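Local coordinates for protein inositol-1,4,5-trisphosphate 5-phosphatase 1 (Schizosaccharomyces pombe, PDB 1I9Z) that removes the 5-phosphate from soluble and lipid inositol polyphosphates, working with magnesium through this catalytic domain of a synaptojanin-like protein, at residues R177-D180 and Y181-I184; K262-G266 and T267-D271; P78-R81 and R82-E85. One frame throughout, in Å; residues are numbered along the deposited sequence.

Interaction 1 of 3, residues R177-D180 and Y181-I184; sequences RDHD and YRTI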
ATOM      1  N   ARG A 177       8.536  -8.714 -14.854  1.00 17.44           N
ATOM      2  CA  ARG A 177       7.934  -7.978 -13.741  1.00 16.38           C
ATOM      3  C   ARG A 177       7.623  -6.542 -14.180  1.00 18.00           C
ATOM      4  O   ARG A 177       6.611  -5.940 -13.793  1.00 16.36           O
ATOM      5  CB  ARG A 177       8.917  -7.948 -12.531  1.00 16.38           C
ATOM      6  CG  ARG A 177       9.086  -9.344 -11.919  1.00 18.89           C
ATOM      7  CD  ARG A 177       9.981  -9.309 -10.700  1.00 15.35           C
ATOM      8  NE  ARG A 177      11.410  -9.582 -11.009  1.00 17.28           N
ATOM      9  CZ  ARG A 177      11.906 -10.824 -11.211  1.00 17.45           C
ATOM     10  NH1 ARG A 177      13.217 -11.031 -11.427  1.00 17.69           N
ATOM     11  NH2 ARG A 177      11.095 -11.877 -11.275  1.00 17.40           N
ATOM     12  N   ASP A 178       8.509  -5.928 -14.961  1.00 18.13           N
ATOM     13  CA  ASP A 178       8.186  -4.534 -15.351  1.00 17.90           C
ATOM     14  C   ASP A 178       6.889  -4.509 -16.205  1.00 17.96           C
ATOM     15  O   ASP A 178       6.073  -3.615 -16.110  1.00 16.83           O
ATOM     16  CB  ASP A 178       9.331  -3.934 -16.191  1.00 19.02           C
ATOM     17  CG  ASP A 178      10.573  -3.647 -15.395  1.00 20.53           C
ATOM     18  OD1 ASP A 178      11.574  -3.204 -16.068  1.00 20.04           O
ATOM     19  OD2 ASP A 178      10.620  -3.827 -14.119  1.00 16.74           O
ATOM     20  N   HIS A 179       6.756  -5.529 -17.041  1.00 20.39           N
ATOM     21  CA  HIS A 179       5.595  -5.662 -17.904  1.00 19.81           C
ATOM     22  C   HIS A 179       4.351  -5.844 -17.016  1.00 18.99           C
ATOM     23  O   HIS A 179       3.247  -5.346 -17.327  1.00 16.00           O
ATOM     24  CB  HIS A 179       5.766  -6.883 -18.779  1.00 22.26           C
ATOM     25  CG  HIS A 179       4.509  -7.263 -19.492  1.00 23.26           C
ATOM     26  ND1 HIS A 179       3.792  -8.406 -19.191  1.00 27.49           N
ATOM     27  CD2 HIS A 179       3.844  -6.646 -20.491  1.00 23.93           C
ATOM     28  CE1 HIS A 179       2.735  -8.484 -19.994  1.00 26.23           C
ATOM     29  NE2 HIS A 179       2.746  -7.423 -20.791  1.00 28.30           N
ATOM     30  N   ASP A 180       4.518  -6.593 -15.925  1.00 18.65           N
ATOM     31  CA  ASP A 180       3.391  -6.814 -15.011  1.00 18.65           C
ATOM     32  C   ASP A 180       2.966  -5.494 -14.375  1.00 18.45           C
ATOM     33  O   ASP A 180       1.775  -5.219 -14.175  1.00 17.28           O
ATOM     34  CB  ASP A 180       3.764  -7.812 -13.881  1.00 20.01           C
ATOM     35  CG  ASP A 180       3.840  -9.236 -14.347  1.00 20.32           C
ATOM     36  OD1 ASP A 180       3.415  -9.522 -15.479  1.00 19.72           O
ATOM     37  OD2 ASP A 180       4.361 -10.103 -13.599  1.00 17.84           O
ATOM     38  N   TYR A 181       3.942  -4.659 -14.027  1.00 16.08           N
ATOM     39  CA  TYR A 181       3.635  -3.367 -13.487  1.00 14.96           C
ATOM     40  C   TYR A 181       2.777  -2.591 -14.472  1.00 17.60           C
ATOM     41  O   TYR A 181       1.725  -2.027 -14.120  1.00 18.96           O
ATOM     42  CB  TYR A 181       4.936  -2.546 -13.258  1.00 16.30           C
ATOM     43  CG  TYR A 181       4.639  -1.082 -13.060  1.00 16.94           C
ATOM     44  CD1 TYR A 181       4.171  -0.608 -11.864  1.00 19.06           C
ATOM     45  CD2 TYR A 181       4.650  -0.199 -14.164  1.00 19.44           C
ATOM     46  CE1 TYR A 181       3.690   0.709 -11.738  1.00 22.13           C
ATOM     47  CE2 TYR A 181       4.170   1.082 -14.075  1.00 21.34           C
ATOM     48  CZ  TYR A 181       3.679   1.533 -12.847  1.00 22.91           C
ATOM     49  OH  TYR A 181       3.113   2.743 -12.747  1.00 26.35           O
ATOM     50  N   ARG A 182       3.222  -2.551 -15.729  1.00 15.67           N
ATOM     51  CA  ARG A 182       2.481  -1.764 -16.704  1.00 16.66           C
ATOM     52  C   ARG A 182       1.081  -2.297 -16.935  1.00 17.45           C
ATOM     53  O   ARG A 182       0.147  -1.513 -17.095  1.00 18.34           O
ATOM     54  CB  ARG A 182       3.226  -1.728 -18.040  1.00 16.79           C
ATOM     55  CG  ARG A 182       4.587  -1.028 -17.924  1.00 20.98           C
ATOM     56  CD  ARG A 182       5.157  -0.839 -19.374  1.00 21.67           C
ATOM     57  NE  ARG A 182       6.397  -1.564 -19.598  1.00 31.51           N
ATOM     58  CZ  ARG A 182       6.458  -2.846 -19.879  1.00 32.21           C
ATOM     59  NH1 ARG A 182       5.346  -3.533 -19.962  1.00 39.30           N
ATOM     60  NH2 ARG A 182       7.586  -3.450 -20.093  1.00 30.43           N
ATOM     61  N   THR A 183       0.957  -3.621 -16.957  1.00 16.22           N
ATOM     62  CA  THR A 183      -0.311  -4.332 -17.185  1.00 17.78           C
ATOM     63  C   THR A 183      -1.300  -3.989 -16.098  1.00 18.12           C
ATOM     64  O   THR A 183      -2.487  -3.701 -16.349  1.00 17.89           O
ATOM     65  CB  THR A 183      -0.057  -5.860 -17.237  1.00 18.88           C
ATOM     66  OG1 THR A 183       0.766  -6.172 -18.374  1.00 20.70           O
ATOM     67  CG2 THR A 183      -1.400  -6.684 -17.392  1.00 17.98           C
ATOM     68  N   ILE A 184      -0.819  -3.992 -14.859  1.00 18.44           N
ATOM     69  CA  ILE A 184      -1.682  -3.671 -13.742  1.00 16.91           C
ATOM     70  C   ILE A 184      -1.996  -2.202 -13.644  1.00 17.05           C
ATOM     71  O   ILE A 184      -3.134  -1.807 -13.341  1.00 19.52           O
ATOM     72  CB  ILE A 184      -1.031  -4.166 -12.396  1.00 15.79           C
ATOM     73  CG1 ILE A 184      -0.923  -5.677 -12.410  1.00 16.05           C
ATOM     74  CG2 ILE A 184      -1.817  -3.566 -11.195  1.00 16.24           C
ATOM     75  CD1 ILE A 184       0.078  -6.270 -11.310  1.00 14.13           C
TER
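One turn of the alpha-helix 174-187 brings H179 against R182 and T183, three and four residues further on. The carbonyl oxygen H179 O is gripped twice by T183: the backbone T183 N reaches it at 2.9 Å and the hydroxyl T183 OG1 at 2.8 Å, the two donors coming from opposite faces of the carbonyl plane. The hydroxyl stands beside its own backbone N (chi1 -65°), which turns it back along the helix, where it donates to H179 O from above the carbonyl plane. It also lies over one face of the imidazole, near the rim, with T183 OG1 3.4 Å from H179 CE1.

This helix is the crossover of a beta-alpha-beta unit between strands 158-166 and 201-205 of the DNase I-like fold. R182 bends at chi3, so that its guanidinium folds back over the preceding turn and R182 NH1 lies 3.5 Å from H179 CD2. The R182 NH1 end approaches the imidazole edge, with the two planes 60° apart, while the D178 carbonyl oxygen sits over a guanidinium face. Regular backbone bonds, R182 N to D178 O at 3.1 Å and I184 N to D180 O at 2.9 Å, hold the turn. Among the buried side chains, D178 bonds the hydroxyl of Y210 and D180 the backbone N of A168, whereas R177 reaches the carbonyls of A168 and G170, the latter a ligand-pocket residue.

Interaction 2 of 3, residues K262-G266 and T267-D271; sequences KFDIG and TDIYD
D264 O takes two bonds from T267, one from the backbone T267 N and one from the hydroxyl T267 OG1, each at 3.3 Å and both from the same face of the carbonyl plane. The first closes a type II beta turn from D264 to T267, in which G266 has positive phi (84°). The hydroxyl of T267 lies between its backbone N and carbonyl carbon (chi1 76°), a position from which T267 OG1 also accepts from I269 N at 3.1 Å, forming an ST turn. Donor to one backbone group and acceptor from another, this oxygen fastens the far end of a hairpin-like loop.

Behind the turn the two arms are joined by a single beta bridge, F263 with Y270. D264 N meets I269 O at 2.8 Å, nearly along the C=O axis, and D271 N donates almost straight to K262 O at 2.7 Å. The side chains of F263 and Y270 run alongside each other in an offset stack, centroids 4.3 Å apart and planes at 27°. Y270 CE2 lies over the F263 face and F263 CE2 over that of Y270, both displaced toward the rim, and the Y270 hydroxyl continues to the carbonyl of P259, while the guanidinium of R307 makes a cation-pi contact with F263.

The loop lines the pocket of the bound inositol 1,4-bisphosphate, with a phosphate oxygen of which K262 NZ forms a salt bridge. The K262 side chain crosses that of D271, K262 CG against D271 CB, and the D271 carboxylate is bonded to S273 and to the backbone N of R277. D264, bonded to T272, shares a water with D271; this water donates to D264 OD1 and to D271 OD1, the latter at 2.7 Å.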
ATOM      1  N   LYS A 262      14.289 -16.099   0.653  1.00 20.31           N
ATOM      2  CA  LYS A 262      14.250 -17.498   0.674  1.00 17.96           C
ATOM      3  C   LYS A 262      14.757 -18.187   1.892  1.00 16.19           C
ATOM      4  O   LYS A 262      15.849 -18.562   1.908  1.00 13.38           O
ATOM      5  CB  LYS A 262      14.728 -18.074  -0.605  1.00 23.60           C
ATOM      6  CG  LYS A 262      14.590 -19.429  -0.507  1.00 27.56           C
ATOM      7  CD  LYS A 262      13.187 -19.748  -0.430  1.00 20.83           C
ATOM      8  CE  LYS A 262      13.030 -20.585  -1.711  1.00 22.46           C
ATOM      9  NZ  LYS A 262      12.230 -21.827  -1.335  1.00 25.27           N
ATOM     10  N   PHE A 263      13.892 -18.366   2.905  1.00 14.89           N
ATOM     11  CA  PHE A 263      14.361 -18.977   4.133  1.00 13.72           C
ATOM     12  C   PHE A 263      13.837 -20.409   4.226  1.00 15.80           C
ATOM     13  O   PHE A 263      12.689 -20.707   3.751  1.00 17.84           O
ATOM     14  CB  PHE A 263      13.773 -18.233   5.387  1.00 13.74           C
ATOM     15  CG  PHE A 263      14.364 -16.901   5.663  1.00 14.57           C
ATOM     16  CD1 PHE A 263      13.726 -15.716   5.227  1.00 15.06           C
ATOM     17  CD2 PHE A 263      15.585 -16.793   6.310  1.00 12.59           C
ATOM     18  CE1 PHE A 263      14.317 -14.447   5.465  1.00 14.15           C
ATOM     19  CE2 PHE A 263      16.160 -15.545   6.533  1.00 13.98           C
ATOM     20  CZ  PHE A 263      15.542 -14.383   6.127  1.00 14.14           C
ATOM     21  N   ASP A 264      14.608 -21.268   4.917  1.00 16.14           N
ATOM     22  CA  ASP A 264      14.111 -22.628   5.255  1.00 15.75           C
ATOM     23  C   ASP A 264      12.971 -22.298   6.233  1.00 16.17           C
ATOM     24  O   ASP A 264      13.080 -21.386   7.065  1.00 16.59           O
ATOM     25  CB  ASP A 264      15.183 -23.440   6.005  1.00 17.55           C
ATOM     26  CG  ASP A 264      16.289 -23.957   5.069  1.00 21.25           C
ATOM     27  OD1 ASP A 264      16.173 -23.787   3.824  1.00 17.95           O
ATOM     28  OD2 ASP A 264      17.247 -24.549   5.618  1.00 20.64           O
ATOM     29  N   ILE A 265      11.864 -23.028   6.134  1.00 13.95           N
ATOM     30  CA  ILE A 265      10.712 -22.735   6.955  1.00 13.89           C
ATOM     31  C   ILE A 265      11.030 -23.044   8.440  1.00 15.80           C
ATOM     32  O   ILE A 265      11.615 -24.107   8.728  1.00 16.33           O
ATOM     33  CB  ILE A 265       9.570 -23.617   6.508  1.00 17.31           C
ATOM     34  CG1 ILE A 265       9.212 -23.259   5.033  1.00 21.84           C
ATOM     35  CG2 ILE A 265       8.285 -23.277   7.394  1.00 18.53           C
ATOM     36  CD1 ILE A 265       8.486 -24.319   4.331  1.00 24.63           C
ATOM     37  N   GLY A 266      10.650 -22.122   9.317  1.00 13.68           N
ATOM     38  CA  GLY A 266      10.869 -22.247  10.776  1.00 14.89           C
ATOM     39  C   GLY A 266      12.259 -21.791  11.248  1.00 14.17           C
ATOM     40  O   GLY A 266      12.576 -21.799  12.450  1.00 15.14           O
ATOM     41  N   THR A 267      13.132 -21.384  10.341  1.00 15.75           N
ATOM     42  CA  THR A 267      14.488 -21.034  10.803  1.00 14.75           C
ATOM     43  C   THR A 267      14.999 -19.642  10.292  1.00 15.59           C
ATOM     44  O   THR A 267      14.338 -18.960   9.481  1.00 14.61           O
ATOM     45  CB  THR A 267      15.492 -22.077  10.309  1.00 17.41           C
ATOM     46  OG1 THR A 267      15.733 -21.848   8.922  1.00 18.22           O
ATOM     47  CG2 THR A 267      14.922 -23.499  10.393  1.00 17.78           C
ATOM     48  N   ASP A 268      16.208 -19.290  10.732  1.00 14.51           N
ATOM     49  CA  ASP A 268      16.858 -18.030  10.331  1.00 16.49           C
ATOM     50  C   ASP A 268      17.770 -18.316   9.169  1.00 18.00           C
ATOM     51  O   ASP A 268      18.585 -17.443   8.790  1.00 18.86           O
ATOM     52  CB  ASP A 268      17.750 -17.542  11.499  1.00 17.57           C
ATOM     53  CG  ASP A 268      16.947 -16.977  12.645  1.00 16.83           C
ATOM     54  OD1 ASP A 268      15.941 -16.270  12.395  1.00 18.24           O
ATOM     55  OD2 ASP A 268      17.319 -17.162  13.838  1.00 21.44           O
ATOM     56  N   ILE A 269      17.628 -19.479   8.551  1.00 14.96           N
ATOM     57  CA  ILE A 269      18.614 -19.897   7.566  1.00 15.63           C
ATOM     58  C   ILE A 269      18.138 -19.704   6.127  1.00 16.42           C
ATOM     59  O   ILE A 269      17.011 -20.082   5.795  1.00 15.66           O
ATOM     60  CB  ILE A 269      18.918 -21.385   7.843  1.00 15.36           C
ATOM     61  CG1 ILE A 269      19.535 -21.472   9.262  1.00 17.37           C
ATOM     62  CG2 ILE A 269      19.864 -22.027   6.802  1.00 18.53           C
ATOM     63  CD1 ILE A 269      20.037 -22.850   9.565  1.00 22.61           C
ATOM     64  N   TYR A 270      19.007 -19.129   5.297  1.00 15.43           N
ATOM     65  CA  TYR A 270      18.606 -18.981   3.874  1.00 15.68           C
ATOM     66  C   TYR A 270      18.682 -20.333   3.157  1.00 17.06           C
ATOM     67  O   TYR A 270      19.641 -21.137   3.327  1.00 18.10           O
ATOM     68  CB  TYR A 270      19.469 -17.953   3.156  1.00 14.97           C
ATOM     69  CG  TYR A 270      19.115 -16.579   3.577  1.00 13.59           C
ATOM     70  CD1 TYR A 270      19.883 -15.892   4.535  1.00 15.60           C
ATOM     71  CD2 TYR A 270      17.958 -15.905   3.015  1.00 15.16           C
ATOM     72  CE1 TYR A 270      19.522 -14.537   4.952  1.00 16.39           C
ATOM     73  CE2 TYR A 270      17.648 -14.561   3.413  1.00 15.08           C
ATOM     74  CZ  TYR A 270      18.431 -13.913   4.391  1.00 14.66           C
ATOM     75  OH  TYR A 270      18.077 -12.660   4.863  1.00 13.89           O
ATOM     76  N   ASP A 271      17.708 -20.520   2.276  1.00 15.52           N
ATOM     77  CA  ASP A 271      17.508 -21.718   1.486  1.00 17.09           C
ATOM     78  C   ASP A 271      18.671 -22.696   1.378  1.00 17.89           C
ATOM     79  O   ASP A 271      19.632 -22.427   0.651  1.00 19.41           O
ATOM     80  CB  ASP A 271      17.069 -21.321   0.031  1.00 16.45           C
ATOM     81  CG  ASP A 271      16.581 -22.548  -0.775  1.00 20.08           C
ATOM     82  OD1 ASP A 271      16.319 -23.609  -0.185  1.00 17.44           O
ATOM     83  OD2 ASP A 271      16.442 -22.447  -2.004  1.00 19.26           O
TER
HETATM   84  O   HOH W   1      14.419 -24.111   1.713  1.00 26.60           O

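Interaction 3 of 3, residues P78-R81 and R82-E85; sequences PAKR and REWE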
ATOM      1  N   PRO A  78     -11.744 -18.873  -1.191  1.00 34.17           N
ATOM      2  CA  PRO A  78     -12.426 -17.840  -0.394  1.00 31.07           C
ATOM      3  C   PRO A  78     -12.419 -18.231   1.085  1.00 28.60           C
ATOM      4  O   PRO A  78     -12.286 -17.394   1.968  1.00 24.89           O
ATOM      5  CB  PRO A  78     -13.849 -17.812  -0.955  1.00 34.30           C
ATOM      6  CG  PRO A  78     -13.765 -18.482  -2.248  1.00 34.79           C
ATOM      7  CD  PRO A  78     -12.653 -19.477  -2.169  1.00 34.98           C
ATOM      8  N   ALA A  79     -12.553 -19.531   1.336  1.00 26.30           N
ATOM      9  CA  ALA A  79     -12.575 -20.036   2.699  1.00 23.93           C
ATOM     10  C   ALA A  79     -11.293 -19.750   3.453  1.00 21.19           C
ATOM     11  O   ALA A  79     -11.305 -19.380   4.646  1.00 20.56           O
ATOM     12  CB  ALA A  79     -12.801 -21.553   2.691  1.00 24.18           C
ATOM     13  N   LYS A  80     -10.180 -20.002   2.785  1.00 20.59           N
ATOM     14  CA  LYS A  80      -8.899 -19.804   3.463  1.00 21.23           C
ATOM     15  C   LYS A  80      -8.690 -18.318   3.710  1.00 18.90           C
ATOM     16  O   LYS A  80      -8.238 -17.931   4.770  1.00 18.44           O
ATOM     17  CB  LYS A  80      -7.758 -20.385   2.646  1.00 25.23           C
ATOM     18  CG  LYS A  80      -7.550 -21.912   2.888  1.00 29.90           C
ATOM     19  CD  LYS A  80      -6.625 -22.502   1.808  1.00 32.78           C
ATOM     20  CE  LYS A  80      -6.462 -24.019   1.975  1.00 36.75           C
ATOM     21  NZ  LYS A  80      -5.713 -24.355   3.231  1.00 39.78           N
ATOM     22  N   ARG A  81      -9.103 -17.498   2.745  1.00 17.82           N
ATOM     23  CA  ARG A  81      -8.974 -16.033   2.929  1.00 18.13           C
ATOM     24  C   ARG A  81      -9.828 -15.601   4.147  1.00 17.91           C
ATOM     25  O   ARG A  81      -9.399 -14.835   4.998  1.00 18.44           O
ATOM     26  CB  ARG A  81      -9.492 -15.292   1.681  1.00 15.32           C
ATOM     27  CG  ARG A  81      -9.351 -13.802   1.906  1.00 16.28           C
ATOM     28  CD  ARG A  81     -10.110 -13.067   0.850  1.00 21.05           C
ATOM     29  NE  ARG A  81     -11.518 -12.962   1.248  1.00 23.29           N
ATOM     30  CZ  ARG A  81     -12.524 -13.284   0.433  1.00 23.67           C
ATOM     31  NH1 ARG A  81     -12.281 -13.744  -0.789  1.00 25.41           N
ATOM     32  NH2 ARG A  81     -13.776 -13.073   0.818  1.00 24.71           N
ATOM     33  N   ARG A  82     -11.041 -16.151   4.267  1.00 18.50           N
ATOM     34  CA  ARG A  82     -11.861 -15.773   5.386  1.00 18.93           C
ATOM     35  C   ARG A  82     -11.307 -16.204   6.738  1.00 18.14           C
ATOM     36  O   ARG A  82     -11.631 -15.563   7.728  1.00 18.92           O
ATOM     37  CB  ARG A  82     -13.299 -16.315   5.196  1.00 19.69           C
ATOM     38  CG  ARG A  82     -13.994 -15.527   4.092  1.00 23.44           C
ATOM     39  CD  ARG A  82     -15.411 -16.019   3.714  1.00 29.44           C
ATOM     40  NE  ARG A  82     -15.951 -15.030   2.770  1.00 37.20           N
ATOM     41  CZ  ARG A  82     -16.635 -15.308   1.663  1.00 39.45           C
ATOM     42  NH1 ARG A  82     -16.873 -16.586   1.340  1.00 39.34           N
ATOM     43  NH2 ARG A  82     -17.076 -14.301   0.902  1.00 37.99           N
ATOM     44  N   GLU A  83     -10.517 -17.270   6.776  1.00 17.57           N
ATOM     45  CA  GLU A  83      -9.907 -17.710   8.060  1.00 20.57           C
ATOM     46  C   GLU A  83      -8.889 -16.631   8.496  1.00 18.85           C
ATOM     47  O   GLU A  83      -8.756 -16.279   9.666  1.00 17.70           O
ATOM     48  CB  GLU A  83      -9.159 -19.016   7.865  1.00 23.11           C
ATOM     49  CG  GLU A  83     -10.070 -20.251   7.707  1.00 31.99           C
ATOM     50  CD  GLU A  83      -9.242 -21.507   7.442  1.00 36.53           C
ATOM     51  OE1 GLU A  83      -8.388 -21.817   8.298  1.00 40.60           O
ATOM     52  OE2 GLU A  83      -9.428 -22.166   6.390  1.00 40.92           O
ATOM     53  N   TRP A  84      -8.130 -16.128   7.510  1.00 18.55           N
ATOM     54  CA  TRP A  84      -7.178 -15.073   7.799  1.00 15.18           C
ATOM     55  C   TRP A  84      -7.925 -13.820   8.243  1.00 14.91           C
ATOM     56  O   TRP A  84      -7.514 -13.167   9.199  1.00 15.87           O
ATOM     57  CB  TRP A  84      -6.308 -14.767   6.537  1.00 14.69           C
ATOM     58  CG  TRP A  84      -5.303 -15.811   6.365  1.00 14.61           C
ATOM     59  CD1 TRP A  84      -5.271 -16.781   5.415  1.00 15.68           C
ATOM     60  CD2 TRP A  84      -4.112 -15.949   7.140  1.00 15.64           C
ATOM     61  NE1 TRP A  84      -4.104 -17.500   5.525  1.00 18.89           N
ATOM     62  CE2 TRP A  84      -3.381 -17.021   6.590  1.00 17.18           C
ATOM     63  CE3 TRP A  84      -3.592 -15.258   8.254  1.00 16.89           C
ATOM     64  CZ2 TRP A  84      -2.125 -17.450   7.106  1.00 18.70           C
ATOM     65  CZ3 TRP A  84      -2.320 -15.667   8.770  1.00 16.71           C
ATOM     66  CH2 TRP A  84      -1.618 -16.763   8.181  1.00 17.94           C
ATOM     67  N   GLU A  85      -9.010 -13.471   7.551  1.00 16.61           N
ATOM     68  CA  GLU A  85      -9.800 -12.300   7.971  1.00 15.84           C
ATOM     69  C   GLU A  85     -10.243 -12.429   9.417  1.00 18.04           C
ATOM     70  O   GLU A  85     -10.213 -11.463  10.196  1.00 17.06           O
ATOM     71  CB  GLU A  85     -11.093 -12.118   7.116  1.00 17.40           C
ATOM     72  CG  GLU A  85     -10.753 -11.814   5.635  1.00 17.29           C
ATOM     73  CD  GLU A  85     -11.963 -11.767   4.724  1.00 21.16           C
ATOM     74  OE1 GLU A  85     -13.102 -11.917   5.211  1.00 18.40           O
ATOM     75  OE2 GLU A  85     -11.787 -11.584   3.509  1.00 22.04           O
TER
HETATM   76  O   HOH W   2     -15.001 -12.205   3.359  1.00 31.45           O
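R82 opens the second half of this first stretch of helix 78-94, its backbone N donating to P78 O at 2.9 Å. Its extended side chain runs past the P78 carbonyl, and R82 NE binds a water that R81 NH2 also reaches, each at 3.0 Å. The two guanidiniums, turned 79° apart, come close, with R82 NE 3.5 Å from R81 NH2; the shared water, accepting from both and donating to E85 OE1, probably eases the proximity of like charges.

E83 follows, its N bonded to A79 O, and its side chain lies beside that of K80, pointing the same way. W84 N then closes a turn on K80 O, which also lies 3.2 Å from the indole atom W84 CD1; the ring itself meets F62 and packs on L34 and A39.

E85 completes the segment. With chi1 at 180°, R81 sends CG away from the backbone N, and the chain then bends at chi3 to carry R81 NE to E85 OE2, a salt bridge of 2.7 Å. The carboxylate oxygen lies close to the guanidinium plane, yet the N-H meets it from above the plane of the carboxylate. S107 OG also bonds E85 OE2, and Q109 takes R81 NH1, linking the pair to strand 102-110. An i to i+4 arginine-glutamate salt bridge of this kind belongs to alpha-helices, here one packed against the six-stranded sheet of the DNase I-like fold.

From the N terminus the chain first meets interaction 3, at the start of helix 78-94, where the contact links this helix to the sheet containing strands 102-110 and 113-120. Interaction 1 follows, in the helix 174-187 that crosses between strands 158-166 and 201-205 of the second sheet. Interaction 2 comes last, in the loop between helix 236-242 and strand 283-288. The three lie in series, none nested or crossing; each is local, and only interaction 2 closes a loop, through its beta turn. Their centres stand about 26 to 29 Å apart without touching. K262 of interaction 2 meets the bound inositol bisphosphate directly, while the side chain of R177 of interaction 1 lies about 7 Å from it.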